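Local structure of putative secreted lipase (Streptomyces sp. W007, 5H6B) at residues G111-N116 / A135-G140; G107-G112 / S230-I235. The protein is a thermostable, probably secreted, lipase that hydrolyses the ester bonds of triacylglycerols. All blocks are in the same frame, centred on the assembly; numbering follows the deposited sequence.

Interaction 1. Residues G111-N116 / A135-G140; sequences GGMMPN and APDNHG. With ZN (zinc ion), chain D.
G112 and P136 bring the two backbones together, their CA atoms 4.6 Å apart, and M113 and N138 follow at a similar spacing. Segment 111-116 runs from helix 110-113 into helix 115-121, while 135-140 is the loop leaving strand 128-134. That loop bends sharply at D137, the centre of an inverse gamma turn, where N138 N makes a weak bond back to P136 O.

At the tight end P136 lays its CB against the bare backbone of G112, 3.7 Å from G112 C, on a side where the glycine has no side chain to intervene. M113 takes up the next step. Its CG lies anti to the backbone N (chi1 173°), and bends at chi2 and chi3 lay the chain obliquely across D137: CG sits 3.3 Å from D137 O, and CE comes to 3.7 Å from D137 OD1. Beyond the loop, M113 also packs on F176, I177 and L180 of helix 175-181. The other carboxylate oxygen of D137, OD2, is hydrogen-bonded to Q170 NE2.

N138 turns its OD1 toward M113 CA, at 3.5 Å. Its ND2 is hydrogen-bonded to Q209 O and gives a second bond, of 3.1 Å, to a water that in turn donates to G112 O, so the water bridges the N138 side-chain amide to the backbone carbonyl of G112. Farther along, H139 NE2 binds a zinc ion at 2.3 Å, a site completed in part by D185. Helix against post-strand loop, this is the buried ground just behind what is probably the nucleophile elbow of an alpha/beta-hydrolase.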
ATOM      1  N   GLY A 111      -0.729  -1.109   4.534  1.00 34.58           N
ATOM      2  CA  GLY A 111      -0.142   0.046   3.857  1.00 35.26           C
ATOM      3  C   GLY A 111      -0.970   0.650   2.734  1.00 36.66           C
ATOM      4  O   GLY A 111      -0.714   1.773   2.318  1.00 37.89           O
ATOM      5  N   GLY A 112      -1.922  -0.108   2.199  1.00 38.45           N
ATOM      6  CA  GLY A 112      -2.892   0.417   1.245  1.00 40.89           C
ATOM      7  C   GLY A 112      -4.054   1.129   1.929  1.00 40.22           C
ATOM      8  O   GLY A 112      -4.712   1.960   1.313  1.00 39.24           O
ATOM      9  N   MET A 113      -4.309   0.797   3.196  1.00 38.05           N
ATOM     10  CA  MET A 113      -5.394   1.410   3.956  1.00 38.52           C
ATOM     11  C   MET A 113      -4.963   2.648   4.745  1.00 38.79           C
ATOM     12  O   MET A 113      -5.612   3.681   4.662  1.00 38.48           O
ATOM     13  CB  MET A 113      -6.041   0.382   4.884  1.00 39.08           C
ATOM     14  CG  MET A 113      -7.067   0.979   5.840  1.00 39.82           C
ATOM     15  SD  MET A 113      -6.293   1.507   7.377  1.00 41.70           S
ATOM     16  CE  MET A 113      -6.164  -0.030   8.291  1.00 39.43           C
ATOM     17  N   MET A 114      -3.893   2.526   5.523  1.00 38.17           N
ATOM     18  CA  MET A 114      -3.392   3.617   6.375  1.00 37.92           C
ATOM     19  C   MET A 114      -3.238   5.007   5.717  1.00 36.30           C
ATOM     20  O   MET A 114      -3.520   5.996   6.373  1.00 35.46           O
ATOM     21  CB  MET A 114      -2.057   3.200   7.035  1.00 39.29           C
ATOM     22  CG  MET A 114      -1.313   4.305   7.784  1.00 39.00           C
ATOM     23  SD  MET A 114      -0.226   5.249   6.712  1.00 39.21           S
ATOM     24  CE  MET A 114       1.292   4.307   6.882  1.00 41.60           C
ATOM     25  N   PRO A 115      -2.747   5.099   4.458  1.00 35.28           N
ATOM     26  CA  PRO A 115      -2.680   6.414   3.764  1.00 36.98           C
ATOM     27  C   PRO A 115      -4.022   7.194   3.624  1.00 41.59           C
ATOM     28  O   PRO A 115      -4.014   8.423   3.490  1.00 41.21           O
ATOM     29  CB  PRO A 115      -2.146   6.048   2.386  1.00 36.39           C
ATOM     30  CG  PRO A 115      -1.319   4.821   2.619  1.00 35.54           C
ATOM     31  CD  PRO A 115      -2.016   4.060   3.712  1.00 35.59           C
ATOM     32  N   ASN A 116      -5.152   6.491   3.669  1.00 40.10           N
ATOM     33  CA  ASN A 116      -6.457   7.150   3.683  1.00 41.45           C
ATOM     34  C   ASN A 116      -6.656   8.023   4.927  1.00 44.99           C
ATOM     35  O   ASN A 116      -7.353   9.042   4.867  1.00 43.91           O
ATOM     36  CB  ASN A 116      -7.573   6.121   3.544  1.00 42.29           C
ATOM     37  CG  ASN A 116      -7.501   5.372   2.223  1.00 42.53           C
ATOM     38  OD1 ASN A 116      -7.245   4.166   2.180  1.00 46.63           O
ATOM     39  ND2 ASN A 116      -7.691   6.086   1.140  1.00 40.59           N
ATOM     40  N   ALA A 135      -4.364  -5.461  -1.996  1.00 32.09           N
ATOM     41  CA  ALA A 135      -5.027  -6.128  -0.890  1.00 33.04           C
ATOM     42  C   ALA A 135      -5.249  -5.245   0.340  1.00 32.14           C
ATOM     43  O   ALA A 135      -5.032  -5.688   1.458  1.00 33.74           O
ATOM     44  CB  ALA A 135      -4.286  -7.405  -0.535  1.00 33.13           C
ATOM     45  N   PRO A 136      -5.698  -3.991   0.145  1.00 34.25           N
ATOM     46  CA  PRO A 136      -5.808  -3.081   1.296  1.00 34.57           C
ATOM     47  C   PRO A 136      -7.010  -3.404   2.200  1.00 36.72           C
ATOM     48  O   PRO A 136      -8.104  -3.663   1.679  1.00 35.21           O
ATOM     49  CB  PRO A 136      -6.011  -1.731   0.628  1.00 34.89           C
ATOM     50  CG  PRO A 136      -6.783  -2.055  -0.617  1.00 34.67           C
ATOM     51  CD  PRO A 136      -6.290  -3.395  -1.071  1.00 36.03           C
ATOM     52  N   ASP A 137      -6.831  -3.413   3.523  1.00 34.19           N
ATOM     53  CA  ASP A 137      -7.990  -3.629   4.414  1.00 34.50           C
ATOM     54  C   ASP A 137      -8.735  -2.334   4.712  1.00 35.05           C
ATOM     55  O   ASP A 137      -8.782  -1.865   5.858  1.00 34.53           O
ATOM     56  CB  ASP A 137      -7.629  -4.406   5.685  1.00 36.14           C
ATOM     57  CG  ASP A 137      -6.549  -3.730   6.552  1.00 37.44           C
ATOM     58  OD1 ASP A 137      -5.707  -2.930   6.075  1.00 35.91           O
ATOM     59  OD2 ASP A 137      -6.548  -4.059   7.743  1.00 37.64           O
ATOM     60  N   ASN A 138      -9.392  -1.796   3.681  1.00 36.71           N
ATOM     61  CA  ASN A 138      -9.943  -0.415   3.734  1.00 35.96           C
ATOM     62  C   ASN A 138     -11.115  -0.220   4.709  1.00 37.75           C
ATOM     63  O   ASN A 138     -11.369   0.912   5.144  1.00 35.82           O
ATOM     64  CB  ASN A 138     -10.290   0.102   2.323  1.00 36.32           C
ATOM     65  CG  ASN A 138      -9.069   0.666   1.594  1.00 37.05           C
ATOM     66  OD1 ASN A 138      -8.347   1.488   2.153  1.00 36.21           O
ATOM     67  ND2 ASN A 138      -8.854   0.260   0.337  1.00 35.14           N
ATOM     68  N   HIS A 139     -11.811  -1.313   5.035  1.00 37.33           N
ATOM     69  CA  HIS A 139     -12.811  -1.329   6.116  1.00 40.79           C
ATOM     70  C   HIS A 139     -12.466  -2.348   7.192  1.00 39.61           C
ATOM     71  O   HIS A 139     -13.345  -2.914   7.841  1.00 42.01           O
ATOM     72  CB  HIS A 139     -14.207  -1.552   5.532  1.00 38.91           C
ATOM     73  CG  HIS A 139     -14.467  -0.656   4.375  1.00 38.65           C
ATOM     74  ND1 HIS A 139     -14.106  -0.995   3.096  1.00 38.65           N
ATOM     75  CD2 HIS A 139     -14.918   0.613   4.316  1.00 38.89           C
ATOM     76  CE1 HIS A 139     -14.381   0.001   2.284  1.00 38.90           C
ATOM     77  NE2 HIS A 139     -14.876   0.986   2.999  1.00 40.86           N
ATOM     78  N   GLY A 140     -11.168  -2.534   7.401  1.00 40.30           N
ATOM     79  CA  GLY A 140     -10.674  -3.342   8.478  1.00 39.33           C
ATOM     80  C   GLY A 140     -10.804  -4.799   8.168  1.00 38.27           C
ATOM     81  O   GLY A 140     -11.108  -5.159   7.043  1.00 39.79           O
TER
HETATM   82 ZN    ZN D 303     -16.410   2.582   2.567  1.00 43.02          ZN
HETATM   83  O   HOH W   1      -6.413   1.571  -0.978  1.00 35.79           O

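Interaction 2. Residues G107-G112 / S230-I235; sequences GHSQGG and SEHVAI
S109 and H232 meet through a short hydrogen bond, OG to NE2 at 2.7 Å, with the hydroxyl lying at the edge of the imidazole and in its plane; either atom could be the donor. Beside it runs a second bond with a settled direction: H108 NE2 donates to H232 O at 2.8 Å, the oxygen almost in the plane of the H108 ring and the N-H...O angle 150°. H232 is thus held at two points, by its ring and by its own carbonyl. The two imidazoles lie obliquely, planes 33° apart, and H108 NE2 sits over one face of the H232 ring.

The H108 side chain extends away from its own backbone N, which carries the ring off the end of strand 103-108 toward the start of helix 232-237, where its CE1 also comes within 3.5 Å of V233 O. S109 occupies the sharp turn between that strand and helix 110-113, with phi at +63°. The run G107-H108-S109-Q110-G111 fits the GxSxG nucleophile elbow of alpha/beta-hydrolases, and S109, H232 and D200 have the geometry of a Ser-His-Asp triad, consistent with S109 being the nucleophile of this lipase.

Further out, D200 OD2 bonds to H232 ND1, fixing the rotation of the ring from its far side, while Q201 OE1 accepts from H232 N. E231 is the N-cap just ahead of the helix that bears H232, and its carboxylate folds back to accept from A234 N at 2.8 Å and from V233 N at 2.9 Å. Q201 NE2 is a second partner of E231 OE2.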
ATOM      1  N   GLY A 107       0.570   0.938  -1.763  1.00 35.09           N
ATOM      2  CA  GLY A 107       0.582   0.269  -0.478  1.00 34.87           C
ATOM      3  C   GLY A 107      -0.013  -1.128  -0.479  1.00 34.00           C
ATOM      4  O   GLY A 107      -0.990  -1.401  -1.170  1.00 35.37           O
ATOM      5  N   HIS A 108       0.570  -2.002   0.328  1.00 34.40           N
ATOM      6  CA  HIS A 108       0.121  -3.385   0.461  1.00 33.54           C
ATOM      7  C   HIS A 108      -0.558  -3.563   1.799  1.00 32.61           C
ATOM      8  O   HIS A 108       0.027  -3.214   2.837  1.00 29.61           O
ATOM      9  CB  HIS A 108       1.326  -4.333   0.368  1.00 33.75           C
ATOM     10  CG  HIS A 108       0.963  -5.789   0.443  1.00 34.92           C
ATOM     11  ND1 HIS A 108       1.865  -6.766   0.805  1.00 34.83           N
ATOM     12  CD2 HIS A 108      -0.211  -6.426   0.234  1.00 33.54           C
ATOM     13  CE1 HIS A 108       1.262  -7.939   0.794  1.00 34.02           C
ATOM     14  NE2 HIS A 108       0.003  -7.758   0.455  1.00 32.18           N
ATOM     15  N   SER A 109      -1.781  -4.115   1.779  1.00 34.45           N
ATOM     16  CA  SER A 109      -2.461  -4.563   3.005  1.00 37.17           C
ATOM     17  C   SER A 109      -2.710  -3.369   3.929  1.00 36.22           C
ATOM     18  O   SER A 109      -3.228  -2.357   3.445  1.00 36.19           O
ATOM     19  CB  SER A 109      -1.650  -5.681   3.676  1.00 37.57           C
ATOM     20  OG  SER A 109      -2.395  -6.257   4.720  1.00 40.79           O
ATOM     21  N   GLN A 110      -2.303  -3.424   5.204  1.00 34.83           N
ATOM     22  CA  GLN A 110      -2.316  -2.206   6.041  1.00 35.48           C
ATOM     23  C   GLN A 110      -1.782  -0.965   5.331  1.00 34.66           C
ATOM     24  O   GLN A 110      -2.324   0.130   5.517  1.00 35.29           O
ATOM     25  CB  GLN A 110      -1.543  -2.379   7.350  1.00 35.58           C
ATOM     26  CG  GLN A 110      -1.639  -1.170   8.294  1.00 36.05           C
ATOM     27  CD  GLN A 110      -0.854  -1.336   9.599  1.00 37.58           C
ATOM     28  OE1 GLN A 110      -0.531  -2.450  10.025  1.00 38.10           O
ATOM     29  NE2 GLN A 110      -0.571  -0.228  10.242  1.00 34.26           N
ATOM     30  N   GLY A 111      -0.729  -1.109   4.534  1.00 34.58           N
ATOM     31  CA  GLY A 111      -0.142   0.046   3.857  1.00 35.26           C
ATOM     32  C   GLY A 111      -0.970   0.650   2.734  1.00 36.66           C
ATOM     33  O   GLY A 111      -0.714   1.773   2.318  1.00 37.89           O
ATOM     34  N   GLY A 112      -1.922  -0.108   2.199  1.00 38.45           N
ATOM     35  CA  GLY A 112      -2.892   0.417   1.245  1.00 40.89           C
ATOM     36  C   GLY A 112      -4.054   1.129   1.929  1.00 40.22           C
ATOM     37  O   GLY A 112      -4.712   1.960   1.313  1.00 39.24           O
ATOM     38  N   SER A 230      -2.863 -16.078  -6.387  1.00 39.34           N
ATOM     39  CA  SER A 230      -2.202 -15.385  -5.274  1.00 37.84           C
ATOM     40  C   SER A 230      -3.151 -15.126  -4.124  1.00 35.49           C
ATOM     41  O   SER A 230      -4.284 -14.726  -4.334  1.00 37.03           O
ATOM     42  CB  SER A 230      -1.610 -14.030  -5.701  1.00 37.21           C
ATOM     43  OG  SER A 230      -0.417 -14.218  -6.423  1.00 38.93           O
ATOM     44  N   GLU A 231      -2.663 -15.346  -2.914  1.00 34.36           N
ATOM     45  CA  GLU A 231      -3.376 -14.971  -1.700  1.00 35.11           C
ATOM     46  C   GLU A 231      -2.830 -13.615  -1.195  1.00 33.44           C
ATOM     47  O   GLU A 231      -2.187 -12.878  -1.948  1.00 32.43           O
ATOM     48  CB  GLU A 231      -3.349 -16.114  -0.662  1.00 36.18           C
ATOM     49  CG  GLU A 231      -1.981 -16.713  -0.312  1.00 38.32           C
ATOM     50  CD  GLU A 231      -0.980 -15.682   0.168  1.00 42.14           C
ATOM     51  OE1 GLU A 231      -0.070 -15.312  -0.623  1.00 45.94           O
ATOM     52  OE2 GLU A 231      -1.110 -15.213   1.325  1.00 41.15           O
ATOM     53  N   HIS A 232      -3.098 -13.288   0.062  1.00 34.37           N
ATOM     54  CA  HIS A 232      -2.894 -11.947   0.579  1.00 34.90           C
ATOM     55  C   HIS A 232      -1.427 -11.481   0.530  1.00 34.84           C
ATOM     56  O   HIS A 232      -1.150 -10.332   0.164  1.00 31.54           O
ATOM     57  CB  HIS A 232      -3.436 -11.871   2.002  1.00 35.40           C
ATOM     58  CG  HIS A 232      -3.378 -10.506   2.601  1.00 38.49           C
ATOM     59  ND1 HIS A 232      -4.322  -9.533   2.345  1.00 39.56           N
ATOM     60  CD2 HIS A 232      -2.493  -9.952   3.465  1.00 38.95           C
ATOM     61  CE1 HIS A 232      -4.011  -8.434   3.007  1.00 38.68           C
ATOM     62  NE2 HIS A 232      -2.913  -8.666   3.705  1.00 38.79           N
ATOM     63  N   VAL A 233      -0.502 -12.364   0.885  1.00 30.50           N
ATOM     64  CA  VAL A 233       0.890 -11.967   0.970  1.00 32.18           C
ATOM     65  C   VAL A 233       1.525 -11.895  -0.413  1.00 31.38           C
ATOM     66  O   VAL A 233       2.166 -10.904  -0.741  1.00 31.00           O
ATOM     67  CB  VAL A 233       1.680 -12.874   1.957  1.00 33.17           C
ATOM     68  CG1 VAL A 233       3.174 -12.539   1.949  1.00 32.05           C
ATOM     69  CG2 VAL A 233       1.112 -12.682   3.366  1.00 33.14           C
ATOM     70  N   ALA A 234       1.303 -12.936  -1.207  1.00 31.54           N
ATOM     71  CA  ALA A 234       1.880 -13.061  -2.530  1.00 33.67           C
ATOM     72  C   ALA A 234       1.539 -11.892  -3.437  1.00 32.43           C
ATOM     73  O   ALA A 234       2.425 -11.373  -4.123  1.00 32.33           O
ATOM     74  CB  ALA A 234       1.436 -14.366  -3.181  1.00 35.93           C
ATOM     75  N   ILE A 235       0.273 -11.473  -3.421  1.00 32.80           N
ATOM     76  CA  ILE A 235      -0.205 -10.418  -4.322  1.00 32.20           C
ATOM     77  C   ILE A 235       0.578  -9.101  -4.157  1.00 31.81           C
ATOM     78  O   ILE A 235       0.835  -8.421  -5.140  1.00 32.15           O
ATOM     79  CB  ILE A 235      -1.739 -10.197  -4.211  1.00 32.46           C
ATOM     80  CG1 ILE A 235      -2.273  -9.337  -5.376  1.00 33.61           C
ATOM     81  CG2 ILE A 235      -2.136  -9.569  -2.886  1.00 34.40           C
ATOM     82  CD1 ILE A 235      -3.778  -9.129  -5.310  1.00 34.55           C
TER

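Overall arrangement
Both interactions are buried, their centres about 10 Å apart, and both use helix 110-113, sharing G111 and G112. Interaction 2 takes the strand end and the turn leading into that helix, and its chemistry is polar and directional, with imidazole, hydroxyl and carbonyl in direct hydrogen bonds. Interaction 1 takes the helix itself and what follows; there M113 packs on the loop, the loop's P136 packs on the helix backbone, and a water makes the polar link. The two join where A135 O comes 3.3 Å from H232 CE1 and D137 OD1 3.5 Å from Q110 CA, which sets the loop after strand 128-134 beside the probable triad. Only interaction 1 holds a zinc ligand, on partly exposed H139.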